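PDB 6LYJ: uracil-DNA glycosylase from Epstein-Barr virus, which belongs to the uracil-DNA glycosylase superfamily and folds as an alpha/beta domain built around a four-stranded parallel sheet flanked by helices. Local coordinates for residues 152-155 / 160-163; 35-40 / 79-84; 241-244 / 250-253. One frame throughout, in Å; residues are numbered along the deposited sequence.

Contact 1 of 3, residues 152-155 / 160-163; sequences LTVQ and GSHA
The CA atoms of Val-154 and His-162 lie 5.3 Å apart where the chain, having left the short strand 154-155, returns through a type I beta turn from Gly-160 to Ala-163. No backbone bond joins the two segments directly; one water accepts from His-162 N and donates to Thr-153 O. The imidazole of His-162 lies against the strand with one face turned to its backbone. Gln-155 N stands 3.9 Å above the His-162 ring plane, over its centre, and Val-154 CA sits nearer the rim on the same face. At the ring edge Thr-153 OG1 meets His-162 ND1 at 2.8 Å; with chi1 at 54°, the hydroxyl is placed between the backbone N and carbonyl carbon, and it also bonds Trp-167 NE1. A second water, in the ring plane, links His-162 NE2 to Gln-155 OE1, so histidine suits a place where both ring nitrogens have partners. Strand 154-155 pairs antiparallel with 64-65, whose Val-64 touches His-162, and Gly-160 N bonds Asp-91 of the family's GQDPYH sequence. Ser-161 is small enough to bring its hydroxyl up to the strand, where OG accepts from Gln-155 N at 2.9 Å (N-H...O 153°) while also bonding Lys-158 O. Gly-160, lacking a side chain, easily adopts the positive phi that starts the turn.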
ATOM      1  N   LEU A 152       8.833  -3.498   6.788  1.00 15.69           N
ATOM      2  CA  LEU A 152       8.159  -3.334   8.072  1.00 18.35           C
ATOM      3  C   LEU A 152       8.456  -2.005   8.759  1.00 16.08           C
ATOM      4  O   LEU A 152       7.780  -1.678   9.741  1.00 16.43           O
ATOM      5  CB  LEU A 152       8.519  -4.491   9.019  1.00 10.38           C
ATOM      6  CG  LEU A 152       7.987  -5.863   8.589  1.00 16.70           C
ATOM      7  CD1 LEU A 152       8.404  -6.960   9.562  1.00 15.02           C
ATOM      8  CD2 LEU A 152       6.477  -5.833   8.425  1.00 15.98           C
ATOM      9  N   THR A 153       9.429  -1.233   8.276  1.00 10.65           N
ATOM     10  CA  THR A 153       9.712   0.079   8.841  1.00 16.43           C
ATOM     11  C   THR A 153       9.916   1.084   7.714  1.00 15.80           C
ATOM     12  O   THR A 153      10.090   0.716   6.550  1.00 13.97           O
ATOM     13  CB  THR A 153      10.943   0.045   9.769  1.00 17.64           C
ATOM     14  OG1 THR A 153      12.061  -0.509   9.067  1.00 16.07           O
ATOM     15  CG2 THR A 153      10.660  -0.794  11.017  1.00 11.46           C
ATOM     16  N   VAL A 154       9.874   2.366   8.072  1.00 13.63           N
ATOM     17  CA  VAL A 154      10.112   3.442   7.115  1.00 16.04           C
ATOM     18  C   VAL A 154      10.545   4.685   7.886  1.00 20.36           C
ATOM     19  O   VAL A 154      10.059   4.947   8.990  1.00 18.51           O
ATOM     20  CB  VAL A 154       8.858   3.705   6.245  1.00 14.05           C
ATOM     21  CG1 VAL A 154       7.698   4.227   7.095  1.00 15.21           C
ATOM     22  CG2 VAL A 154       9.180   4.656   5.101  1.00 13.11           C
ATOM     23  N   GLN A 155      11.468   5.447   7.303  1.00 23.42           N
ATOM     24  CA  GLN A 155      11.834   6.738   7.869  1.00 23.77           C
ATOM     25  C   GLN A 155      10.755   7.768   7.549  1.00 20.56           C
ATOM     26  O   GLN A 155      10.182   7.765   6.455  1.00 19.35           O
ATOM     27  CB  GLN A 155      13.191   7.205   7.337  1.00 25.94           C
ATOM     28  CG  GLN A 155      13.695   8.491   7.992  1.00 28.70           C
ATOM     29  CD  GLN A 155      15.012   8.987   7.416  1.00 29.57           C
ATOM     30  OE1 GLN A 155      15.880   8.199   7.038  1.00 29.20           O
ATOM     31  NE2 GLN A 155      15.168  10.304   7.357  1.00 29.27           N
ATOM     32  N   GLY A 160       9.999   4.061   1.008  1.00 18.70           N
ATOM     33  CA  GLY A 160      11.023   3.183   0.482  1.00 20.18           C
ATOM     34  C   GLY A 160      12.387   3.322   1.121  1.00 23.25           C
ATOM     35  O   GLY A 160      13.324   2.640   0.688  1.00 28.15           O
ATOM     36  N   SER A 161      12.532   4.179   2.134  1.00 21.85           N
ATOM     37  CA  SER A 161      13.842   4.443   2.716  1.00 21.41           C
ATOM     38  C   SER A 161      14.426   3.221   3.412  1.00 22.37           C
ATOM     39  O   SER A 161      15.652   3.117   3.521  1.00 20.93           O
ATOM     40  CB  SER A 161      13.750   5.609   3.702  1.00 19.21           C
ATOM     41  OG  SER A 161      12.706   5.399   4.641  1.00 17.45           O
ATOM     42  N   HIS A 162      13.592   2.282   3.853  1.00 24.52           N
ATOM     43  CA  HIS A 162      14.081   1.051   4.462  1.00 21.90           C
ATOM     44  C   HIS A 162      13.853  -0.162   3.566  1.00 21.71           C
ATOM     45  O   HIS A 162      13.794  -1.293   4.061  1.00 20.59           O
ATOM     46  CB  HIS A 162      13.420   0.841   5.824  1.00 17.28           C
ATOM     47  CG  HIS A 162      13.858   1.822   6.864  1.00 15.17           C
ATOM     48  ND1 HIS A 162      13.435   1.758   8.175  1.00 17.43           N
ATOM     49  CD2 HIS A 162      14.682   2.894   6.788  1.00 16.39           C
ATOM     50  CE1 HIS A 162      13.981   2.746   8.861  1.00 16.87           C
ATOM     51  NE2 HIS A 162      14.739   3.452   8.042  1.00 16.46           N
ATOM     52  N   ALA A 163      13.723   0.053   2.254  1.00 20.96           N
ATOM     53  CA  ALA A 163      13.469  -1.047   1.330  1.00 21.13           C
ATOM     54  C   ALA A 163      14.641  -2.016   1.201  1.00 20.39           C
ATOM     55  O   ALA A 163      14.439  -3.148   0.753  1.00 22.21           O
ATOM     56  CB  ALA A 163      13.103  -0.500  -0.053  1.00 19.35           C
TER
HETATM   57  O   HOH W   1      10.784   1.932   4.018  1.00 16.66           O
HETATM   58  O   HOH W   2      16.345   5.596   8.257  1.00 24.20           O

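Contact 2 of 3, residues 35-40 / 79-84; sequences LDFLQL and DPSDIK
Phe-37 and Pro-80 make nearly all of this small apolar contact, in which an aromatic ring on the last turn of helix 32-38 rests against a proline at the start of the 3-10 segment 80-82. Their CA atoms are 6.8 Å apart, and each side chain sets out toward the other segment. Phe-37 swings its ring away from the backbone N (chi1 -176°), and chi2 near 80° turns one face to the proline. Pro-80 CB lies 3.9 Å from the centroid of the Phe-37 ring and 20° off its normal, a CH-pi contact displaced from the centre of the face. Nearer the helix backbone, Pro-80 CG packs on Phe-37 CB at 3.6 Å, the two side chains lying alongside and running opposite ways. A flat hydrocarbon ring and a rigid, compact one fit together well here, the CB methylene of the proline laying its C-H groups against the pi face.

Ser-81 adds a little at the margin: its OG comes within 4.3 Å of Phe-37 CD1, oblique to the ring and without a bond to it. A small polar residue suits that exposed place. Proline also fits the backbone, since the bond from Asp-82 N to Asp-79 O (2.9 Å) begins the tight turn and Pro-80 needs no N-H for it.

Around the pair, Pro-80 also touches Leu-33 and Trp-34 of helix 32-38, while Phe-37 lies against Arg-181 of helix 167-181. Ile-83 touches Trp-34 and Leu-178, one from each of these two helices, just before the chain enters strand 85-89 of the parallel sheet.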
ATOM      1  N   LEU A  35       7.415 -17.563  16.485  1.00 24.85           N
ATOM      2  CA  LEU A  35       8.710 -18.233  16.547  1.00 26.74           C
ATOM      3  C   LEU A  35       8.547 -19.738  16.374  1.00 25.29           C
ATOM      4  O   LEU A  35       9.298 -20.369  15.623  1.00 24.47           O
ATOM      5  CB  LEU A  35       9.408 -17.912  17.867  1.00 32.01           C
ATOM      6  CG  LEU A  35       9.842 -16.454  18.039  1.00 34.27           C
ATOM      7  CD1 LEU A  35      10.412 -16.218  19.432  1.00 34.07           C
ATOM      8  CD2 LEU A  35      10.833 -16.040  16.961  1.00 34.50           C
ATOM      9  N   ASP A  36       7.560 -20.329  17.057  1.00 28.82           N
ATOM     10  CA  ASP A  36       7.265 -21.746  16.863  1.00 31.66           C
ATOM     11  C   ASP A  36       6.879 -22.043  15.417  1.00 32.28           C
ATOM     12  O   ASP A  36       7.284 -23.067  14.854  1.00 33.81           O
ATOM     13  CB  ASP A  36       6.149 -22.190  17.812  1.00 36.07           C
ATOM     14  CG  ASP A  36       6.536 -22.063  19.274  1.00 43.90           C
ATOM     15  OD1 ASP A  36       7.750 -22.031  19.568  1.00 46.40           O
ATOM     16  OD2 ASP A  36       5.627 -22.005  20.131  1.00 46.43           O
ATOM     17  N   PHE A  37       6.077 -21.165  14.807  1.00 29.47           N
ATOM     18  CA  PHE A  37       5.596 -21.390  13.448  1.00 26.11           C
ATOM     19  C   PHE A  37       6.722 -21.321  12.423  1.00 27.49           C
ATOM     20  O   PHE A  37       6.778 -22.140  11.500  1.00 25.55           O
ATOM     21  CB  PHE A  37       4.513 -20.362  13.121  1.00 23.63           C
ATOM     22  CG  PHE A  37       3.871 -20.550  11.778  1.00 27.08           C
ATOM     23  CD1 PHE A  37       2.879 -21.499  11.592  1.00 29.13           C
ATOM     24  CD2 PHE A  37       4.243 -19.756  10.704  1.00 26.27           C
ATOM     25  CE1 PHE A  37       2.279 -21.663  10.358  1.00 27.75           C
ATOM     26  CE2 PHE A  37       3.646 -19.915   9.466  1.00 27.52           C
ATOM     27  CZ  PHE A  37       2.663 -20.869   9.295  1.00 28.50           C
ATOM     28  N   LEU A  38       7.623 -20.348  12.560  1.00 27.74           N
ATOM     29  CA  LEU A  38       8.647 -20.152  11.544  1.00 26.30           C
ATOM     30  C   LEU A  38       9.788 -21.153  11.668  1.00 27.24           C
ATOM     31  O   LEU A  38      10.378 -21.533  10.651  1.00 28.20           O
ATOM     32  CB  LEU A  38       9.199 -18.728  11.627  1.00 24.71           C
ATOM     33  CG  LEU A  38       8.225 -17.582  11.341  1.00 23.84           C
ATOM     34  CD1 LEU A  38       8.893 -16.232  11.590  1.00 19.07           C
ATOM     35  CD2 LEU A  38       7.682 -17.668   9.919  1.00 21.52           C
ATOM     36  N   GLN A  39      10.083 -21.613  12.885  1.00 25.79           N
ATOM     37  CA  GLN A  39      11.185 -22.544  13.130  1.00 30.00           C
ATOM     38  C   GLN A  39      12.477 -22.026  12.502  1.00 25.79           C
ATOM     39  O   GLN A  39      13.157 -22.727  11.750  1.00 26.20           O
ATOM     40  CB  GLN A  39      10.849 -23.947  12.619  1.00 37.85           C
ATOM     41  CG  GLN A  39       9.622 -24.574  13.257  1.00 43.61           C
ATOM     42  CD  GLN A  39       9.838 -24.917  14.717  1.00 51.76           C
ATOM     43  OE1 GLN A  39      10.931 -25.315  15.119  1.00 56.75           O
ATOM     44  NE2 GLN A  39       8.793 -24.763  15.522  1.00 53.48           N
ATOM     45  N   LEU A  40      12.808 -20.775  12.809  1.00 26.35           N
ATOM     46  CA  LEU A  40      13.946 -20.124  12.171  1.00 24.27           C
ATOM     47  C   LEU A  40      15.243 -20.812  12.568  1.00 21.46           C
ATOM     48  O   LEU A  40      15.490 -21.056  13.753  1.00 21.43           O
ATOM     49  CB  LEU A  40      14.001 -18.645  12.549  1.00 21.15           C
ATOM     50  CG  LEU A  40      12.843 -17.746  12.113  1.00 21.32           C
ATOM     51  CD1 LEU A  40      13.059 -16.339  12.633  1.00 22.06           C
ATOM     52  CD2 LEU A  40      12.722 -17.734  10.594  1.00 20.79           C
ATOM     53  N   ASP A  79      -3.408 -16.726  16.024  1.00 28.91           N
ATOM     54  CA  ASP A  79      -2.382 -17.740  15.902  1.00 30.24           C
ATOM     55  C   ASP A  79      -2.029 -17.897  14.427  1.00 25.00           C
ATOM     56  O   ASP A  79      -2.921 -17.868  13.574  1.00 21.12           O
ATOM     57  CB  ASP A  79      -2.873 -19.077  16.455  1.00 42.15           C
ATOM     58  CG  ASP A  79      -3.251 -19.001  17.921  1.00 52.89           C
ATOM     59  OD1 ASP A  79      -3.011 -17.949  18.549  1.00 56.93           O
ATOM     60  OD2 ASP A  79      -3.789 -19.998  18.446  1.00 58.48           O
ATOM     61  N   PRO A  80      -0.749 -18.060  14.094  1.00 25.64           N
ATOM     62  CA  PRO A  80      -0.388 -18.193  12.675  1.00 23.82           C
ATOM     63  C   PRO A  80      -1.035 -19.393  12.007  1.00 23.35           C
ATOM     64  O   PRO A  80      -1.342 -19.333  10.810  1.00 21.14           O
ATOM     65  CB  PRO A  80       1.145 -18.304  12.705  1.00 27.01           C
ATOM     66  CG  PRO A  80       1.506 -18.576  14.137  1.00 28.58           C
ATOM     67  CD  PRO A  80       0.434 -17.945  14.962  1.00 26.42           C
ATOM     68  N   SER A  81      -1.269 -20.478  12.749  1.00 23.41           N
ATOM     69  CA  SER A  81      -1.928 -21.645  12.172  1.00 22.50           C
ATOM     70  C   SER A  81      -3.359 -21.350  11.744  1.00 22.19           C
ATOM     71  O   SER A  81      -3.922 -22.108  10.948  1.00 25.74           O
ATOM     72  CB  SER A  81      -1.924 -22.806  13.171  1.00 26.68           C
ATOM     73  OG  SER A  81      -0.617 -23.323  13.339  1.00 31.73           O
ATOM     74  N   ASP A  82      -3.963 -20.280  12.263  1.00 20.47           N
ATOM     75  CA  ASP A  82      -5.337 -19.911  11.948  1.00 20.34           C
ATOM     76  C   ASP A  82      -5.443 -18.879  10.828  1.00 22.61           C
ATOM     77  O   ASP A  82      -6.547 -18.405  10.543  1.00 24.86           O
ATOM     78  CB  ASP A  82      -6.036 -19.389  13.205  1.00 19.94           C
ATOM     79  CG  ASP A  82      -6.157 -20.446  14.282  1.00 27.30           C
ATOM     80  OD1 ASP A  82      -6.238 -21.644  13.939  1.00 29.26           O
ATOM     81  OD2 ASP A  82      -6.168 -20.080  15.476  1.00 32.57           O
ATOM     82  N   ILE A  83      -4.328 -18.509  10.199  1.00 22.05           N
ATOM     83  CA  ILE A  83      -4.366 -17.530   9.117  1.00 21.23           C
ATOM     84  C   ILE A  83      -5.106 -18.117   7.923  1.00 22.25           C
ATOM     85  O   ILE A  83      -4.854 -19.258   7.513  1.00 21.13           O
ATOM     86  CB  ILE A  83      -2.946 -17.081   8.745  1.00 18.72           C
ATOM     87  CG1 ILE A  83      -2.352 -16.254   9.891  1.00 16.69           C
ATOM     88  CG2 ILE A  83      -2.950 -16.309   7.427  1.00 13.46           C
ATOM     89  CD1 ILE A  83      -0.875 -15.999   9.766  1.00 15.91           C
ATOM     90  N   LYS A  84      -6.051 -17.345   7.379  1.00 16.95           N
ATOM     91  CA  LYS A  84      -6.872 -17.752   6.247  1.00 16.82           C
ATOM     92  C   LYS A  84      -6.716 -16.863   5.026  1.00 18.98           C
ATOM     93  O   LYS A  84      -6.984 -17.318   3.912  1.00 18.06           O
ATOM     94  CB  LYS A  84      -8.363 -17.772   6.632  1.00 20.36           C
ATOM     95  CG  LYS A  84      -8.729 -18.758   7.721  1.00 22.56           C
ATOM     96  CD  LYS A  84     -10.127 -18.476   8.258  1.00 28.97           C
ATOM     97  CE  LYS A  84     -10.503 -19.444   9.364  1.00 31.54           C
ATOM     98  NZ  LYS A  84     -11.864 -19.172   9.912  1.00 27.94           N
TER

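Contact 3 of 3, residues 241-244 / 250-253; sequences NFLR and EIDW
Arg-244 and Glu-250 supply the charged part of this contact, a salt bridge between the end of helix 235-245 and the tail that follows it. Arg-244 NH2 donates to Glu-250 OE2 at 2.8 Å, with an N-H...O angle of 148°. The oxygen lies almost in the guanidinium plane, yet the donor comes from above the carboxylate, the two flat groups being turned 56° apart. It is a single-pronged grip rather than a paired, coplanar one. The bend at chi3 of Arg-244 (54°) brings the guanidinium round, and its CD passes 3.6 Å from Glu-250 OE2. Both residues are exposed, as suits long charged chains at a surface.

A second polar bond lies within the helix: Arg-244 NH1 donates to Asn-241 OD1 at 2.7 Å, from well above the amide carbonyl plane. With both terminal nitrogens bonded, the rotation of the guanidinium is restrained, and a short amide three residues earlier is well placed for this. The neighbouring Asn-240 of the helix holds Ile-251 N through its OD1.

After helix 235-245, the last of the chain, the C-terminal segment turns and passes across its flank, packing both on that helix and on the outer strand 145-149 of the parallel sheet, where Ile-251 and Trp-253 touch Val-145.

Apolar packing takes over beneath the charges. Leu-243 points toward the tail, and its CD1 meets Ile-251 CG1 at 3.8 Å and Glu-250 CA at 4.3 Å. Branched at CB, Ile-251 faces two ways: CG1 turns to Leu-243, while CG2 sits 3.6 Å above the ring plane of Trp-253, over its centre. That indole also packs edge-to-face with Phe-236 and Trp-140.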
ATOM      1  N   ASN A 241     -15.636 -17.718  -0.662  1.00 26.59           N
ATOM      2  CA  ASN A 241     -16.030 -18.945  -1.355  1.00 25.93           C
ATOM      3  C   ASN A 241     -14.977 -20.030  -1.180  1.00 21.93           C
ATOM      4  O   ASN A 241     -15.304 -21.195  -0.919  1.00 21.83           O
ATOM      5  CB  ASN A 241     -16.272 -18.678  -2.842  1.00 22.68           C
ATOM      6  CG  ASN A 241     -17.486 -17.808  -3.092  1.00 27.65           C
ATOM      7  OD1 ASN A 241     -18.323 -17.619  -2.208  1.00 32.16           O
ATOM      8  ND2 ASN A 241     -17.601 -17.292  -4.310  1.00 27.70           N
ATOM      9  N   PHE A 242     -13.703 -19.659  -1.320  1.00 19.56           N
ATOM     10  CA  PHE A 242     -12.625 -20.621  -1.129  1.00 19.53           C
ATOM     11  C   PHE A 242     -12.647 -21.177   0.287  1.00 22.10           C
ATOM     12  O   PHE A 242     -12.598 -22.396   0.490  1.00 22.56           O
ATOM     13  CB  PHE A 242     -11.281 -19.962  -1.442  1.00 23.55           C
ATOM     14  CG  PHE A 242     -10.091 -20.848  -1.208  1.00 24.04           C
ATOM     15  CD1 PHE A 242      -9.690 -21.759  -2.174  1.00 25.27           C
ATOM     16  CD2 PHE A 242      -9.352 -20.750  -0.037  1.00 18.69           C
ATOM     17  CE1 PHE A 242      -8.585 -22.571  -1.970  1.00 24.28           C
ATOM     18  CE2 PHE A 242      -8.245 -21.556   0.171  1.00 21.10           C
ATOM     19  CZ  PHE A 242      -7.860 -22.468  -0.797  1.00 20.46           C
ATOM     20  N   LEU A 243     -12.758 -20.289   1.280  1.00 22.71           N
ATOM     21  CA  LEU A 243     -12.749 -20.738   2.670  1.00 22.48           C
ATOM     22  C   LEU A 243     -13.910 -21.689   2.939  1.00 23.46           C
ATOM     23  O   LEU A 243     -13.745 -22.701   3.631  1.00 24.60           O
ATOM     24  CB  LEU A 243     -12.792 -19.536   3.616  1.00 20.19           C
ATOM     25  CG  LEU A 243     -11.585 -18.590   3.561  1.00 22.49           C
ATOM     26  CD1 LEU A 243     -11.754 -17.417   4.526  1.00 18.88           C
ATOM     27  CD2 LEU A 243     -10.293 -19.347   3.853  1.00 19.24           C
ATOM     28  N   ARG A 244     -15.090 -21.384   2.395  1.00 25.86           N
ATOM     29  CA  ARG A 244     -16.236 -22.268   2.575  1.00 27.25           C
ATOM     30  C   ARG A 244     -15.979 -23.625   1.932  1.00 30.05           C
ATOM     31  O   ARG A 244     -16.282 -24.670   2.519  1.00 31.73           O
ATOM     32  CB  ARG A 244     -17.500 -21.643   1.986  1.00 27.48           C
ATOM     33  CG  ARG A 244     -18.739 -22.510   2.194  1.00 30.13           C
ATOM     34  CD  ARG A 244     -20.035 -21.818   1.781  1.00 29.90           C
ATOM     35  NE  ARG A 244     -19.995 -21.316   0.410  1.00 30.59           N
ATOM     36  CZ  ARG A 244     -19.811 -20.046   0.073  1.00 31.07           C
ATOM     37  NH1 ARG A 244     -19.806 -19.696  -1.207  1.00 26.77           N
ATOM     38  NH2 ARG A 244     -19.635 -19.128   1.012  1.00 36.48           N
ATOM     39  N   GLU A 250     -15.765 -18.482   7.317  1.00 28.98           N
ATOM     40  CA  GLU A 250     -15.609 -17.318   6.458  1.00 26.58           C
ATOM     41  C   GLU A 250     -15.289 -16.069   7.275  1.00 23.17           C
ATOM     42  O   GLU A 250     -15.561 -15.983   8.476  1.00 23.51           O
ATOM     43  CB  GLU A 250     -16.877 -17.079   5.633  1.00 25.90           C
ATOM     44  CG  GLU A 250     -17.317 -18.272   4.800  1.00 29.52           C
ATOM     45  CD  GLU A 250     -18.548 -17.981   3.956  1.00 31.24           C
ATOM     46  OE1 GLU A 250     -18.671 -16.852   3.433  1.00 30.04           O
ATOM     47  OE2 GLU A 250     -19.395 -18.886   3.817  1.00 32.02           O
ATOM     48  N   ILE A 251     -14.718 -15.084   6.592  1.00 24.26           N
ATOM     49  CA  ILE A 251     -14.404 -13.804   7.212  1.00 23.47           C
ATOM     50  C   ILE A 251     -15.659 -12.943   7.201  1.00 26.84           C
ATOM     51  O   ILE A 251     -16.351 -12.849   6.181  1.00 26.39           O
ATOM     52  CB  ILE A 251     -13.252 -13.102   6.472  1.00 22.16           C
ATOM     53  CG1 ILE A 251     -12.061 -14.046   6.253  1.00 19.38           C
ATOM     54  CG2 ILE A 251     -12.826 -11.841   7.219  1.00 15.48           C
ATOM     55  CD1 ILE A 251     -11.431 -14.574   7.531  1.00 18.45           C
ATOM     56  N   ASP A 252     -15.953 -12.309   8.333  1.00 26.41           N
ATOM     57  CA  ASP A 252     -16.937 -11.232   8.377  1.00 24.73           C
ATOM     58  C   ASP A 252     -16.163  -9.942   8.121  1.00 21.40           C
ATOM     59  O   ASP A 252     -15.435  -9.456   8.989  1.00 18.55           O
ATOM     60  CB  ASP A 252     -17.669 -11.216   9.716  1.00 25.55           C
ATOM     61  CG  ASP A 252     -18.750 -10.145   9.789  1.00 28.23           C
ATOM     62  OD1 ASP A 252     -18.858  -9.315   8.862  1.00 30.05           O
ATOM     63  OD2 ASP A 252     -19.500 -10.135  10.786  1.00 30.05           O
ATOM     64  N   TRP A 253     -16.281  -9.418   6.901  1.00 20.50           N
ATOM     65  CA  TRP A 253     -15.511  -8.256   6.477  1.00 17.25           C
ATOM     66  C   TRP A 253     -16.034  -6.943   7.046  1.00 18.17           C
ATOM     67  O   TRP A 253     -15.427  -5.897   6.792  1.00 17.47           O
ATOM     68  CB  TRP A 253     -15.482  -8.180   4.945  1.00 20.21           C
ATOM     69  CG  TRP A 253     -14.813  -9.361   4.306  1.00 21.80           C
ATOM     70  CD1 TRP A 253     -15.427 -10.413   3.681  1.00 22.00           C
ATOM     71  CD2 TRP A 253     -13.407  -9.629   4.251  1.00 18.39           C
ATOM     72  NE1 TRP A 253     -14.489 -11.308   3.232  1.00 20.34           N
ATOM     73  CE2 TRP A 253     -13.242 -10.852   3.567  1.00 16.83           C
ATOM     74  CE3 TRP A 253     -12.270  -8.950   4.705  1.00 16.25           C
ATOM     75  CZ2 TRP A 253     -11.987 -11.412   3.332  1.00 15.64           C
ATOM     76  CZ3 TRP A 253     -11.021  -9.510   4.469  1.00 14.85           C
ATOM     77  CH2 TRP A 253     -10.892 -10.727   3.786  1.00 17.42           C
TER

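In the fold
Contact 2 closes first along the chain, then contact 1, then contact 3, each complete before the next begins. Contacts 1 and 3 lie on opposite sides of the chain's centre, their centres about 32 Å apart; the centre of contact 2 is about 24 Å from that of contact 1 and about 20 Å from that of contact 3. Contacts 2 and 3 nevertheless touch: Lys-84 CB packs 3.7 Å from Leu-243 CD2, and Lys-84 NZ bonds Gly-249 O. Contacts 1 and 2 do not touch, yet both lean on helix 167-181. Contact 2 leads into strand 85-89 and contact 3 lies beside strand 145-149 of the same parallel sheet, whereas contact 1 sits on the small antiparallel pair 64-65/154-155.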